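Local atomic coordinates of sialidase B (Streptococcus pneumoniae serotype 4, PDB entry 4XJW), a protein that cleaves terminal sialic acids from oligosaccharides, glycoproteins and glycolipids as a glycosyl hydrolase of family 33, working as an intramolecular trans-sialidase. Residues A[59-64]-A[139-143]. The protein carries 1 engineered substitution. Numbering follows the deposited sequence.
Sequences FKNNYF and ISNIN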
# COMPACT_ATOMS: atom_id res chain seq x y z
N PHE A 59 2.57 39.18 20.64
CA PHE A 59 3.44 38.39 19.76
C PHE A 59 3.04 36.92 19.68
O PHE A 59 3.90 36.04 19.60
CB PHE A 59 4.90 38.52 20.21
CG PHE A 59 5.46 39.91 20.06
CD1 PHE A 59 6.06 40.31 18.87
CD2 PHE A 59 5.35 40.83 21.10
CE1 PHE A 59 6.56 41.59 18.72
CE2 PHE A 59 5.86 42.11 20.96
CZ PHE A 59 6.46 42.50 19.77
N LYS A 60 1.73 36.65 19.70
CA LYS A 60 1.26 35.28 19.79
C LYS A 60 1.56 34.47 18.52
O LYS A 60 1.52 33.25 18.56
CB LYS A 60 -0.22 35.21 20.13
CG LYS A 60 -1.15 35.47 18.97
CD LYS A 60 -2.59 35.27 19.40
CE LYS A 60 -3.50 35.18 18.18
NZ LYS A 60 -3.14 36.18 17.15
N ASN A 61 1.85 35.15 17.42
CA ASN A 61 2.18 34.46 16.17
C ASN A 61 3.67 34.44 15.88
O ASN A 61 4.10 34.40 14.72
CB ASN A 61 1.40 35.07 15.00
CG ASN A 61 -0.09 34.91 15.16
OD1 ASN A 61 -0.55 34.00 15.85
ND2 ASN A 61 -0.85 35.81 14.53
N ASN A 62 4.47 34.49 16.94
CA ASN A 62 5.91 34.38 16.81
C ASN A 62 6.37 33.14 17.55
O ASN A 62 6.71 33.21 18.74
CB ASN A 62 6.61 35.60 17.41
CG ASN A 62 6.60 36.81 16.49
OD1 ASN A 62 5.66 37.01 15.71
ND2 ASN A 62 7.65 37.62 16.58
N TYR A 63 6.38 32.00 16.86
CA TYR A 63 6.81 30.75 17.49
C TYR A 63 7.15 29.67 16.49
O TYR A 63 6.74 29.71 15.32
CB TYR A 63 5.77 30.21 18.47
CG TYR A 63 4.47 29.76 17.85
CD1 TYR A 63 3.41 30.65 17.69
CD2 TYR A 63 4.28 28.44 17.45
CE1 TYR A 63 2.23 30.24 17.14
CE2 TYR A 63 3.07 28.03 16.89
CZ TYR A 63 2.05 28.94 16.74
OH TYR A 63 0.85 28.56 16.19
N PHE A 64 7.92 28.71 16.98
CA PHE A 64 8.20 27.45 16.30
C PHE A 64 7.61 26.34 17.15
O PHE A 64 7.70 26.36 18.38
CB PHE A 64 9.70 27.25 16.18
CG PHE A 64 10.09 25.84 15.79
CD1 PHE A 64 9.81 25.37 14.52
CD2 PHE A 64 10.73 25.01 16.70
CE1 PHE A 64 10.18 24.08 14.14
CE2 PHE A 64 11.10 23.71 16.33
CZ PHE A 64 10.81 23.25 15.06
N ILE A 139 14.79 28.91 13.06
CA ILE A 139 13.96 28.80 14.25
C ILE A 139 14.54 29.63 15.39
O ILE A 139 13.81 30.07 16.28
CB ILE A 139 13.73 27.33 14.70
CG1 ILE A 139 15.04 26.68 15.14
CG2 ILE A 139 13.07 26.52 13.59
CD1 ILE A 139 14.87 25.28 15.71
N SER A 140 15.85 29.87 15.35
CA SER A 140 16.52 30.68 16.36
C SER A 140 16.37 32.18 16.11
O SER A 140 16.77 32.99 16.94
CB SER A 140 18.00 30.34 16.37
OG SER A 140 18.57 30.64 15.10
N ASN A 141 15.82 32.56 14.96
CA ASN A 141 15.74 33.98 14.63
C ASN A 141 14.32 34.51 14.59
O ASN A 141 14.06 35.57 14.02
CB ASN A 141 16.48 34.28 13.33
CG ASN A 141 16.84 35.76 13.19
OD1 ASN A 141 17.21 36.41 14.17
ND2 ASN A 141 16.72 36.29 11.99
N ILE A 142 13.39 33.78 15.20
CA ILE A 142 12.04 34.31 15.35
C ILE A 142 12.10 35.50 16.32
O ILE A 142 12.67 35.41 17.41
CB ILE A 142 11.05 33.22 15.83
CG1 ILE A 142 10.86 32.18 14.72
CG2 ILE A 142 9.72 33.83 16.22
CD1 ILE A 142 10.27 30.87 15.20
N ASN A 143 11.54 36.63 15.90
CA ASN A 143 11.67 37.87 16.66
C ASN A 143 11.17 37.76 18.09
O ASN A 143 10.01 37.42 18.32
CB ASN A 143 10.95 39.02 15.94
CG ASN A 143 11.23 40.37 16.58
OD1 ASN A 143 12.35 40.63 17.03
ND2 ASN A 143 10.22 41.23 16.64
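Ile142 packs against Asn62, Tyr63 and Phe64 with both of its branches. CG2 of Ile142 lies 3.8 Å from CB of Asn62. CD1 of Ile142 sits 3.6 Å from backbone C of Tyr63 and also touches CB of Phe64. Beyond it, the Phe64 ring takes CG2 of Ile139 over one face, a CH-pi contact with the methyl 3.8 Å from the ring centroid and 18° off the normal. With CG anti to the backbone N (chi1 166°), the ring extends to this methyl. Leu52 of strand 46-53 touches both residues, and the Phe64 ring also meets that of Phe110, so this half is tightly packed and buried. Beside this apolar patch lies a hydrogen bond. ND2 of Asn62 donates to O of Asn143 at 2.9 Å, nearly straight at 166°, with the acceptor in the plane of the Asn62 amide. OE1 of Gln82 is shared by ND2 of Asn62 and ND2 of Asn143, and OD1 of Asn62 bonds to N of Ala81. Toward solvent the contact thins out: partly exposed Phe59, which opens a type I turn closed by Asn62, brings CE1 only to 4.2 Å from ND2 of Asn143. Away from the probable active site, the arrangement packs the loop between strands 126-132 and 147-150 onto the antiparallel sheet holding strands 46-53, 63-69 and 74-80, in the concanavalin-like beta sandwich of the N-terminal domain.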